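Local coordinates for LYND (Lyngbya aestuarii, PDB 4V1T), which probably uses ATP and magnesium to cyclodehydrate side chains of peptide substrates into heterocycles, as a YcaO-family enzyme, at residues L421-A424 with V425-S429; A534-T537 with L538-I542; F546-L549 with V550-G554; P375-P378 with L379-T382. One frame throughout, in Å; residues are numbered along the deposited sequence.

Contact 1. Residues L421-A424 with V425-S429; sequences LCEA and VERYS. With MG (magnesium ion), chain M; ADP (adenosine-5'-diphosphate), chain L.
One face of the R427 guanidinium is covered by E423: the carboxylate and guanidinium planes lie 25° apart in a stack, and E423 CG sits 3.8 Å above the guanidinium plane, offset toward its rim. Because E423 OE1 lies well out of that plane, its 3.5 Å approach to R427 NH2 is a salt bridge of charges alone; S407 N donates a hydrogen bond to OE1. The E423 and E426 carboxylates are turned 77° against each other. With CG anti to the backbone N (chi1 -150°) and an extended chain beyond, E423 carries OE2 out to a magnesium ion at 2.0 Å. That ion is also held 1.9 Å from ADP O3B and by three waters. One turn on, E426 OE1 accepts a hydrogen bond from the ribose O3' of ADP at 2.6 Å, while C422 SG lies 3.2 Å from ADP N3. Thus a single helical surface serves base, sugar and metal-bound phosphate of the nucleotide pocket. Both acidic side chains are buried, and R427, ion-paired to E423 and by a long contact to E426, would probably offset part of their charge while E423 OE2 binds the metal.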
loop_
_atom_site.group_PDB
_atom_site.type_symbol
_atom_site.label_atom_id
_atom_site.label_comp_id
_atom_site.label_asym_id
_atom_site.label_seq_id
_atom_site.Cartn_x
_atom_site.Cartn_y
_atom_site.Cartn_z
ATOM N N LEU B 421 8.661 10.989 1.932
ATOM C CA LEU B 421 9.591 10.089 1.260
ATOM C C LEU B 421 10.775 10.860 0.674
ATOM O O LEU B 421 11.927 10.475 0.842
ATOM C CB LEU B 421 8.875 9.311 0.151
ATOM C CG LEU B 421 9.764 8.476 -0.779
ATOM C CD1 LEU B 421 10.513 7.403 -0.016
ATOM C CD2 LEU B 421 8.918 7.857 -1.872
ATOM N N CYS B 422 10.474 11.954 -0.011
ATOM C CA CYS B 422 11.494 12.716 -0.715
ATOM C C CYS B 422 12.394 13.507 0.235
ATOM O O CYS B 422 13.557 13.743 -0.086
ATOM C CB CYS B 422 10.843 13.648 -1.741
ATOM S SG CYS B 422 10.035 12.758 -3.106
ATOM N N GLU B 423 11.885 13.895 1.401
ATOM C CA GLU B 423 12.743 14.553 2.393
ATOM C C GLU B 423 13.733 13.556 2.954
ATOM O O GLU B 423 14.895 13.876 3.189
ATOM C CB GLU B 423 11.930 15.170 3.544
ATOM C CG GLU B 423 12.601 16.404 4.150
ATOM C CD GLU B 423 11.974 16.872 5.452
ATOM O OE1 GLU B 423 11.995 16.112 6.449
ATOM O OE2 GLU B 423 11.473 18.017 5.481
ATOM N N ALA B 424 13.273 12.330 3.171
ATOM C CA ALA B 424 14.143 11.293 3.725
ATOM C C ALA B 424 15.295 10.982 2.749
ATOM O O ALA B 424 16.446 10.828 3.158
ATOM C CB ALA B 424 13.339 10.048 4.045
ATOM N N VAL B 425 14.979 10.912 1.458
ATOM C CA VAL B 425 15.998 10.689 0.436
ATOM C C VAL B 425 16.874 11.932 0.259
ATOM O O VAL B 425 18.062 11.829 -0.033
ATOM C CB VAL B 425 15.363 10.311 -0.915
ATOM C CG1 VAL B 425 16.426 10.171 -1.992
ATOM C CG2 VAL B 425 14.577 9.019 -0.783
ATOM N N GLU B 426 16.275 13.103 0.446
ATOM C CA GLU B 426 17.002 14.354 0.397
ATOM C C GLU B 426 18.085 14.375 1.477
ATOM O O GLU B 426 19.232 14.709 1.207
ATOM C CB GLU B 426 16.039 15.535 0.588
ATOM C CG GLU B 426 16.714 16.911 0.698
ATOM C CD GLU B 426 15.970 17.855 1.636
ATOM O OE1 GLU B 426 14.734 17.965 1.522
ATOM O OE2 GLU B 426 16.625 18.481 2.498
ATOM N N ARG B 427 17.707 14.021 2.699
ATOM C CA ARG B 427 18.637 14.044 3.810
ATOM C C ARG B 427 19.746 13.020 3.631
ATOM O O ARG B 427 20.901 13.297 3.937
ATOM C CB ARG B 427 17.908 13.808 5.132
ATOM C CG ARG B 427 16.855 14.862 5.461
ATOM C CD ARG B 427 17.453 16.185 5.915
ATOM N NE ARG B 427 16.439 17.244 5.940
ATOM C CZ ARG B 427 15.486 17.356 6.868
ATOM N NH1 ARG B 427 15.400 16.473 7.863
ATOM N NH2 ARG B 427 14.608 18.351 6.801
ATOM N N TYR B 428 19.412 11.845 3.115
ATOM C CA TYR B 428 20.421 10.814 2.881
ATOM C C TYR B 428 21.442 11.244 1.826
ATOM O O TYR B 428 22.644 11.082 2.012
ATOM C CB TYR B 428 19.767 9.494 2.465
ATOM C CG TYR B 428 20.750 8.500 1.869
ATOM C CD1 TYR B 428 21.475 7.640 2.679
ATOM C CD2 TYR B 428 20.962 8.440 0.494
ATOM C CE1 TYR B 428 22.381 6.745 2.141
ATOM C CE2 TYR B 428 21.869 7.548 -0.058
ATOM C CZ TYR B 428 22.572 6.698 0.768
ATOM O OH TYR B 428 23.467 5.811 0.221
ATOM N N SER B 429 20.949 11.799 0.728
ATOM C CA SER B 429 21.777 12.124 -0.425
ATOM C C SER B 429 22.796 13.208 -0.129
ATOM O O SER B 429 23.768 13.359 -0.852
ATOM C CB SER B 429 20.889 12.560 -1.597
ATOM O OG SER B 429 20.069 11.486 -2.039
HETATM MG MG MG M . 10.368 19.506 6.234
HETATM P PB ADP L . 10.328 21.333 3.590
HETATM O O1B ADP L . 11.669 21.796 3.081
HETATM O O2B ADP L . 9.520 22.416 4.243
HETATM O O3B ADP L . 10.420 20.063 4.381
HETATM P PA ADP L . 8.465 19.815 1.953
HETATM O O1A ADP L . 7.386 20.337 1.038
HETATM O O2A ADP L . 8.064 19.147 3.255
HETATM O O3A ADP L . 9.536 21.001 2.217
HETATM O "O5'" ADP L . 9.349 18.783 1.113
HETATM C "C5'" ADP L . 10.302 17.950 1.745
HETATM C "C4'" ADP L . 11.281 17.471 0.685
HETATM O "O4'" ADP L . 10.636 16.572 -0.214
HETATM C "C3'" ADP L . 11.794 18.619 -0.165
HETATM O "O3'" ADP L . 13.157 18.362 -0.479
HETATM C "C2'" ADP L . 10.979 18.583 -1.437
HETATM O "O2'" ADP L . 11.733 18.984 -2.583
HETATM C "C1'" ADP L . 10.601 17.118 -1.535
HETATM N N9 ADP L . 9.262 16.953 -2.147
HETATM C C8 ADP L . 8.084 17.366 -1.633
HETATM N N7 ADP L . 7.062 17.032 -2.458
HETATM C C5 ADP L . 7.588 16.393 -3.512
HETATM C C6 ADP L . 7.064 15.778 -4.748
HETATM N N6 ADP L . 5.733 15.802 -4.987
HETATM N N1 ADP L . 7.944 15.214 -5.603
HETATM C C2 ADP L . 9.266 15.197 -5.354
HETATM N N3 ADP L . 9.811 15.740 -4.244
HETATM C C4 ADP L . 9.041 16.343 -3.308
HETATM O O HOH W 1 13.392 19.465 3.320
HETATM O O HOH W 2 8.878 20.699 6.947
HETATM O O HOH W 3 8.832 18.076 5.327
HETATM O O HOH W 4 10.474 18.018 7.623
#

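Contact 2. Residues A534-T537 with L538-I542; sequences AGNT and LEEAI. With ADP (adenosine-5'-diphosphate), chain L.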
loop_
_atom_site.group_PDB
_atom_site.type_symbol
_atom_site.label_atom_id
_atom_site.label_comp_id
_atom_site.label_asym_id
_atom_site.label_seq_id
_atom_site.Cartn_x
_atom_site.Cartn_y
_atom_site.Cartn_z
ATOM N N ALA B 534 15.007 18.026 -2.842
ATOM C CA ALA B 534 14.894 16.930 -3.790
ATOM C C ALA B 534 13.808 17.230 -4.807
ATOM O O ALA B 534 12.975 18.106 -4.584
ATOM C CB ALA B 534 14.598 15.631 -3.067
ATOM N N GLY B 535 13.817 16.497 -5.917
ATOM C CA GLY B 535 12.817 16.688 -6.955
ATOM C C GLY B 535 12.909 15.617 -8.009
ATOM O O GLY B 535 13.904 14.904 -8.093
ATOM N N ASN B 536 11.871 15.520 -8.830
ATOM C CA ASN B 536 11.840 14.548 -9.903
ATOM C C ASN B 536 12.830 14.902 -11.001
ATOM O O ASN B 536 13.230 14.043 -11.783
ATOM C CB ASN B 536 10.423 14.431 -10.464
ATOM C CG ASN B 536 9.435 13.924 -9.429
ATOM O OD1 ASN B 536 9.291 12.719 -9.230
ATOM N ND2 ASN B 536 8.753 14.847 -8.758
ATOM N N THR B 537 13.212 16.176 -11.051
ATOM C CA THR B 537 14.229 16.651 -11.972
ATOM C C THR B 537 15.182 17.573 -11.220
ATOM O O THR B 537 14.874 18.018 -10.121
ATOM C CB THR B 537 13.618 17.422 -13.149
ATOM O OG1 THR B 537 13.200 18.717 -12.701
ATOM C CG2 THR B 537 12.418 16.685 -13.738
ATOM N N LEU B 538 16.328 17.866 -11.822
ATOM C CA LEU B 538 17.292 18.786 -11.234
ATOM C C LEU B 538 16.686 20.162 -11.051
ATOM O O LEU B 538 16.841 20.778 -10.008
ATOM C CB LEU B 538 18.551 18.907 -12.108
ATOM C CG LEU B 538 19.671 17.892 -11.901
ATOM C CD1 LEU B 538 20.769 18.138 -12.925
ATOM C CD2 LEU B 538 20.224 17.950 -10.481
ATOM N N GLU B 539 16.003 20.646 -12.083
ATOM C CA GLU B 539 15.488 22.018 -12.059
ATOM C C GLU B 539 14.349 22.143 -11.056
ATOM O O GLU B 539 14.100 23.219 -10.520
ATOM C CB GLU B 539 15.058 22.489 -13.456
ATOM C CG GLU B 539 14.597 21.407 -14.416
ATOM C CD GLU B 539 15.740 20.670 -15.094
ATOM O OE1 GLU B 539 16.637 21.334 -15.637
ATOM O OE2 GLU B 539 15.739 19.419 -15.072
ATOM N N GLU B 540 13.663 21.035 -10.804
ATOM C CA GLU B 540 12.606 20.990 -9.801
ATOM C C GLU B 540 13.210 21.127 -8.416
ATOM O O GLU B 540 12.711 21.868 -7.566
ATOM C CB GLU B 540 11.843 19.669 -9.907
ATOM C CG GLU B 540 10.386 19.731 -9.493
ATOM C CD GLU B 540 9.680 18.396 -9.700
ATOM O OE1 GLU B 540 9.268 18.110 -10.846
ATOM O OE2 GLU B 540 9.565 17.622 -8.720
ATOM N N ALA B 541 14.293 20.402 -8.192
ATOM C CA ALA B 541 14.976 20.424 -6.912
ATOM C C ALA B 541 15.644 21.778 -6.654
ATOM O O ALA B 541 15.633 22.278 -5.526
ATOM C CB ALA B 541 16.000 19.302 -6.854
ATOM N N ILE B 542 16.230 22.360 -7.696
ATOM C CA ILE B 542 16.865 23.667 -7.589
ATOM C C ILE B 542 15.851 24.747 -7.225
ATOM O O ILE B 542 16.123 25.589 -6.382
ATOM C CB ILE B 542 17.574 24.051 -8.901
ATOM C CG1 ILE B 542 18.793 23.152 -9.115
ATOM C CG2 ILE B 542 18.015 25.515 -8.869
ATOM C CD1 ILE B 542 19.435 23.302 -10.481
HETATM P PB ADP L . 10.328 21.333 3.590
HETATM O O1B ADP L . 11.669 21.796 3.081
HETATM O O2B ADP L . 9.520 22.416 4.243
HETATM O O3B ADP L . 10.420 20.063 4.381
HETATM P PA ADP L . 8.465 19.815 1.953
HETATM O O1A ADP L . 7.386 20.337 1.038
HETATM O O2A ADP L . 8.064 19.147 3.255
HETATM O O3A ADP L . 9.536 21.001 2.217
HETATM O "O5'" ADP L . 9.349 18.783 1.113
HETATM C "C5'" ADP L . 10.302 17.950 1.745
HETATM C "C4'" ADP L . 11.281 17.471 0.685
HETATM O "O4'" ADP L . 10.636 16.572 -0.214
HETATM C "C3'" ADP L . 11.794 18.619 -0.165
HETATM O "O3'" ADP L . 13.157 18.362 -0.479
HETATM C "C2'" ADP L . 10.979 18.583 -1.437
HETATM O "O2'" ADP L . 11.733 18.984 -2.583
HETATM C "C1'" ADP L . 10.601 17.118 -1.535
HETATM N N9 ADP L . 9.262 16.953 -2.147
HETATM C C8 ADP L . 8.084 17.366 -1.633
HETATM N N7 ADP L . 7.062 17.032 -2.458
HETATM C C5 ADP L . 7.588 16.393 -3.512
HETATM C C6 ADP L . 7.064 15.778 -4.748
HETATM N N6 ADP L . 5.733 15.802 -4.987
HETATM N N1 ADP L . 7.944 15.214 -5.603
HETATM C C2 ADP L . 9.266 15.197 -5.354
HETATM N N3 ADP L . 9.811 15.740 -4.244
HETATM C C4 ADP L . 9.041 16.343 -3.308
#
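E540 OE2 is gripped twice by N536: the side-chain ND2 donates to it at 2.9 Å and the backbone N at 3.1 Å. The two donors use different approaches. ND2 meets the syn lone pair, with the oxygen close to the plane of the N536 amide, whereas the backbone N arrives from above the carboxylate, 70° out of its plane. The side chains run side by side with amide and carboxylate 62° apart, and the other oxygen, E540 OE1, takes a hydrogen bond from G345 N. N536 OD1, the other branch of the amide, is hydrogen-bonded to T351 OG1.

This joint is where strand 532-535 turns into helix 538-561, and T537 is the N-cap. Its OG1 accepts from E540 N at 3.0 Å; chi1 of 75° places that hydroxyl between the backbone N and the carbonyl carbon, turned in over the first helical turn. T537 O then receives A541 N at 3.1 Å, the first regular bond of the helix. A541 CB rests 3.6 Å from A534 C, and a beta carbon on G535 would run into A541 N, so the strand end lies tightly against the helix.

The same strand end faces the nucleotide. ADP O2' donates to A534 O at 2.5 Å and A534 N donates to ADP O3' at 3.0 Å, so both ribose hydroxyls bond to the A534 backbone. N536 ND2 also reaches ADP N1 at 3.3 Å, a weak bond that brings the amide fixed by E540 up to the adenine.

Contact 3. Residues F546-L549 with V550-G554; sequences FMEL and VERDG. With MG (magnesium ion), chain O; PO4 (phosphate ion), chain P.
E548 and R552, one helical turn apart, meet beside a magnesium ion and a phosphate. E548 OE2 binds the metal at 2.1 Å, and phosphate O2 binds it at 1.9 Å; three waters and ADP O1B complete six ligands. R552 NH2 makes a weak hydrogen bond to phosphate O1 at 3.4 Å, and that oxygen lies at the edge of the guanidinium, near its plane. The flat groups of the two residues are stacked, their planes 8° apart, with E548 CG 3.4 Å above the guanidinium. E548 OE1 lies out of that plane, so its link to R552 is electrostatic only. Bends at chi2 (-70°) and chi3 (-144°) fold the arginine back over E548 while its end still reaches the phosphate.

The second shell fixes both partners. G531 N donates to E548 OE1, and R552 NE donates to N530 OD1. E551 OE2 forms a salt bridge with R552 NH1 at 3.1 Å, its hydrogen bond weak. A leucine in place of R552 would probably leave E551 without its ion-pair mate, uncover one side of the E548 carboxylate and deprive phosphate O1 of a cationic partner. Further out, F546 CE1 packs 3.7 Å from V550 CG2, and F546 also packs on C704 and A708 of helix 697-710.

The phosphate, probably from the crystallisation liquor, also places O4 2.1 Å from the magnesium ion of contact 1. Bridging two metals beside ADP, it occupies a position consistent with that of a phosphate cleaved from ATP, its negative charge probably offset in part by the two magnesium ions and R552.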
loop_
_atom_site.group_PDB
_atom_site.type_symbol
_atom_site.label_atom_id
_atom_site.label_comp_id
_atom_site.label_asym_id
_atom_site.label_seq_id
_atom_site.Cartn_x
_atom_site.Cartn_y
_atom_site.Cartn_z
ATOM N N PHE B 546 16.023 26.940 -3.847
ATOM C CA PHE B 546 16.082 28.402 -3.899
ATOM C C PHE B 546 14.989 29.014 -3.017
ATOM O O PHE B 546 15.250 29.898 -2.209
ATOM C CB PHE B 546 15.931 28.903 -5.350
ATOM C CG PHE B 546 16.265 30.356 -5.524
ATOM C CD1 PHE B 546 15.323 31.334 -5.264
ATOM C CD2 PHE B 546 17.533 30.744 -5.920
ATOM C CE1 PHE B 546 15.639 32.672 -5.399
ATOM C CE2 PHE B 546 17.854 32.079 -6.064
ATOM C CZ PHE B 546 16.904 33.046 -5.805
ATOM N N MET B 547 13.763 28.532 -3.173
ATOM C CA MET B 547 12.643 29.047 -2.400
ATOM C C MET B 547 12.864 28.826 -0.912
ATOM O O MET B 547 12.428 29.632 -0.084
ATOM C CB MET B 547 11.329 28.373 -2.829
ATOM C CG MET B 547 10.831 28.831 -4.182
ATOM S SD MET B 547 10.599 30.616 -4.233
ATOM C CE MET B 547 10.894 30.911 -5.963
ATOM N N GLU B 548 13.539 27.735 -0.562
ATOM C CA GLU B 548 13.874 27.513 0.829
ATOM C C GLU B 548 14.779 28.649 1.307
ATOM O O GLU B 548 14.529 29.234 2.343
ATOM C CB GLU B 548 14.549 26.164 1.040
ATOM C CG GLU B 548 14.744 25.822 2.512
ATOM C CD GLU B 548 14.937 24.342 2.730
ATOM O OE1 GLU B 548 16.072 23.857 2.567
ATOM O OE2 GLU B 548 13.945 23.661 3.046
ATOM N N LEU B 549 15.797 28.987 0.527
ATOM C CA LEU B 549 16.710 30.071 0.903
ATOM C C LEU B 549 15.993 31.412 1.161
ATOM O O LEU B 549 16.284 32.085 2.148
ATOM C CB LEU B 549 17.775 30.257 -0.175
ATOM C CG LEU B 549 18.762 29.102 -0.396
ATOM C CD1 LEU B 549 19.853 29.543 -1.354
ATOM C CD2 LEU B 549 19.390 28.613 0.902
ATOM N N VAL B 550 15.060 31.794 0.292
ATOM C CA VAL B 550 14.361 33.070 0.456
ATOM C C VAL B 550 13.419 32.981 1.648
ATOM O O VAL B 550 13.164 33.978 2.326
ATOM C CB VAL B 550 13.549 33.493 -0.812
ATOM C CG1 VAL B 550 12.766 34.781 -0.561
ATOM C CG2 VAL B 550 14.473 33.675 -2.016
ATOM N N GLU B 551 12.914 31.780 1.904
ATOM C CA GLU B 551 12.084 31.536 3.080
ATOM C C GLU B 551 12.852 31.838 4.360
ATOM O O GLU B 551 12.365 32.567 5.213
ATOM C CB GLU B 551 11.596 30.084 3.098
ATOM C CG GLU B 551 10.876 29.637 4.367
ATOM C CD GLU B 551 10.835 28.128 4.489
ATOM O OE1 GLU B 551 10.504 27.452 3.493
ATOM O OE2 GLU B 551 11.157 27.617 5.575
ATOM N N ARG B 552 14.050 31.273 4.485
ATOM C CA ARG B 552 14.838 31.413 5.717
ATOM C C ARG B 552 15.321 32.848 5.881
ATOM O O ARG B 552 15.334 33.378 6.998
ATOM C CB ARG B 552 16.054 30.491 5.740
ATOM C CG ARG B 552 15.878 29.131 5.126
ATOM C CD ARG B 552 14.976 28.209 5.901
ATOM N NE ARG B 552 15.478 26.839 5.818
ATOM C CZ ARG B 552 14.790 25.753 6.123
ATOM N NH1 ARG B 552 13.530 25.836 6.503
ATOM N NH2 ARG B 552 15.367 24.571 6.015
ATOM N N ASP B 553 15.734 33.452 4.765
ATOM C CA ASP B 553 16.167 34.840 4.743
ATOM C C ASP B 553 15.038 35.729 5.246
ATOM O O ASP B 553 15.248 36.560 6.128
ATOM C CB ASP B 553 16.605 35.248 3.334
ATOM C CG ASP B 553 17.126 36.663 3.271
ATOM O OD1 ASP B 553 16.298 37.591 3.127
ATOM O OD2 ASP B 553 18.362 36.849 3.348
ATOM N N GLY B 554 13.841 35.528 4.699
ATOM C CA GLY B 554 12.668 36.277 5.116
ATOM C C GLY B 554 12.358 36.121 6.593
ATOM O O GLY B 554 12.040 37.102 7.279
HETATM MG MG MG O . 13.696 21.560 3.328
HETATM P P PO4 P . 12.563 21.746 6.464
HETATM O O1 PO4 P . 13.353 22.309 7.633
HETATM O O2 PO4 P . 13.401 21.787 5.212
HETATM O O3 PO4 P . 11.307 22.568 6.287
HETATM O O4 PO4 P . 12.242 20.298 6.772
HETATM O O HOH W 5 11.496 24.799 4.320
HETATM O O HOH W 1 13.392 19.465 3.320
HETATM O O HOH W 6 13.974 21.405 1.234
HETATM O O HOH W 7 15.714 20.972 3.141
#

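Contact 4. Residues P375-P378 with L379-T382; sequences PANP and LVHT
N377 folds its side-chain amide forward along the chain, so that OD1 accepts from L379 N at 2.7 Å, an Asx turn. The donor is tilted 25° from the carbonyl plane. V380 N adds a weak second bond to the same oxygen at 3.3 Å. CG stands anti to the backbone N (chi1 -174°), which carries the amide past P378 toward the following residues. The other branch lies against V380: the amide slants across the valine, and N377 ND2 is 3.7 Å from V380 CG2. H381 is set differently, meeting P378 with the edge of its imidazole; P378 O lies near the ring plane, 3.0 Å from H381 CE1. An alanine at N377 would remove the acceptor and would probably leave L379 N without its turn bond and the loop freer to move.

These residues form the turn between strands 369-371 and 381-385, and T382 pairs with I372 as the strands come together. At the start of the turn, P375 O is hydrogen-bonded to T347 OG1 of the second subunit. Helix 576-587 covers N377, L379 and V380 through F584, Q580 and L581, and helix 630-649 adds N642 and L646 against V380.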
loop_
_atom_site.group_PDB
_atom_site.type_symbol
_atom_site.label_atom_id
_atom_site.label_comp_id
_atom_site.label_asym_id
_atom_site.label_seq_id
_atom_site.Cartn_x
_atom_site.Cartn_y
_atom_site.Cartn_z
ATOM N N PRO B 375 -7.035 9.522 9.161
ATOM C CA PRO B 375 -7.467 9.564 7.759
ATOM C C PRO B 375 -8.819 10.248 7.567
ATOM O O PRO B 375 -9.099 10.776 6.487
ATOM C CB PRO B 375 -7.557 8.081 7.364
ATOM C CG PRO B 375 -6.792 7.337 8.405
ATOM C CD PRO B 375 -6.869 8.143 9.653
ATOM N N ALA B 376 -9.642 10.241 8.612
ATOM C CA ALA B 376 -10.970 10.828 8.546
ATOM C C ALA B 376 -10.897 12.342 8.376
ATOM O O ALA B 376 -11.841 12.962 7.890
ATOM C CB ALA B 376 -11.771 10.466 9.789
ATOM N N ASN B 377 -9.773 12.929 8.784
ATOM C CA ASN B 377 -9.535 14.363 8.655
ATOM C C ASN B 377 -9.029 14.686 7.252
ATOM O O ASN B 377 -7.896 14.333 6.902
ATOM C CB ASN B 377 -8.506 14.820 9.697
ATOM C CG ASN B 377 -8.308 16.328 9.715
ATOM O OD1 ASN B 377 -8.599 17.027 8.745
ATOM N ND2 ASN B 377 -7.805 16.837 10.830
ATOM N N PRO B 378 -9.847 15.377 6.445
ATOM C CA PRO B 378 -9.398 15.695 5.089
ATOM C C PRO B 378 -8.604 16.979 4.983
ATOM O O PRO B 378 -8.253 17.363 3.867
ATOM C CB PRO B 378 -10.708 15.850 4.315
ATOM C CG PRO B 378 -11.767 16.139 5.360
ATOM C CD PRO B 378 -11.162 15.974 6.726
ATOM N N LEU B 379 -8.335 17.633 6.112
ATOM C CA LEU B 379 -7.696 18.945 6.109
ATOM C C LEU B 379 -6.222 18.892 6.486
ATOM O O LEU B 379 -5.458 19.803 6.167
ATOM C CB LEU B 379 -8.425 19.879 7.073
ATOM C CG LEU B 379 -9.891 20.105 6.720
ATOM C CD1 LEU B 379 -10.672 20.591 7.930
ATOM C CD2 LEU B 379 -10.006 21.083 5.567
ATOM N N VAL B 380 -5.828 17.825 7.165
ATOM C CA VAL B 380 -4.492 17.709 7.721
ATOM C C VAL B 380 -3.847 16.394 7.280
ATOM O O VAL B 380 -4.401 15.321 7.544
ATOM C CB VAL B 380 -4.589 17.815 9.273
ATOM C CG1 VAL B 380 -3.251 17.595 9.957
ATOM C CG2 VAL B 380 -5.159 19.185 9.680
ATOM N N HIS B 381 -2.690 16.473 6.605
ATOM C CA HIS B 381 -1.969 15.304 6.056
ATOM C C HIS B 381 -0.469 15.395 6.390
ATOM O O HIS B 381 0.280 16.169 5.771
ATOM C CB HIS B 381 -2.238 15.216 4.532
ATOM C CG HIS B 381 -3.689 15.331 4.200
ATOM N ND1 HIS B 381 -4.251 16.425 3.575
ATOM C CD2 HIS B 381 -4.708 14.486 4.469
ATOM C CE1 HIS B 381 -5.557 16.234 3.454
ATOM N NE2 HIS B 381 -5.859 15.068 3.995
ATOM N N THR B 382 -0.066 14.621 7.411
ATOM C CA THR B 382 1.348 14.508 7.833
ATOM C C THR B 382 1.818 13.061 7.915
ATOM O O THR B 382 1.126 12.202 8.461
ATOM C CB THR B 382 1.655 15.144 9.222
ATOM O OG1 THR B 382 1.387 14.195 10.256
ATOM C CG2 THR B 382 0.869 16.406 9.468
#

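Overall arrangement
All four contacts are local and in series along the chain; none nests within or crosses another. Contact 4 comes first, forming the turn that joins strands 369-371 and 381-385. Contact 1 follows on helix 413-429, with nearest atoms about 9 Å from contact 4. A long interval then leads to contact 2, where strand 532-535 passes into helix 538-561, and contact 3 continues along that helix with its centre about 16 Å from that of contact 2. Distant in sequence, contacts 1 and 2 touch where C422 O lies 3.7 Å from A534 CB, and both meet ADP. Contacts 1 and 3 do not touch but share a water that binds the magnesium of contact 3 and donates to E423 and E426.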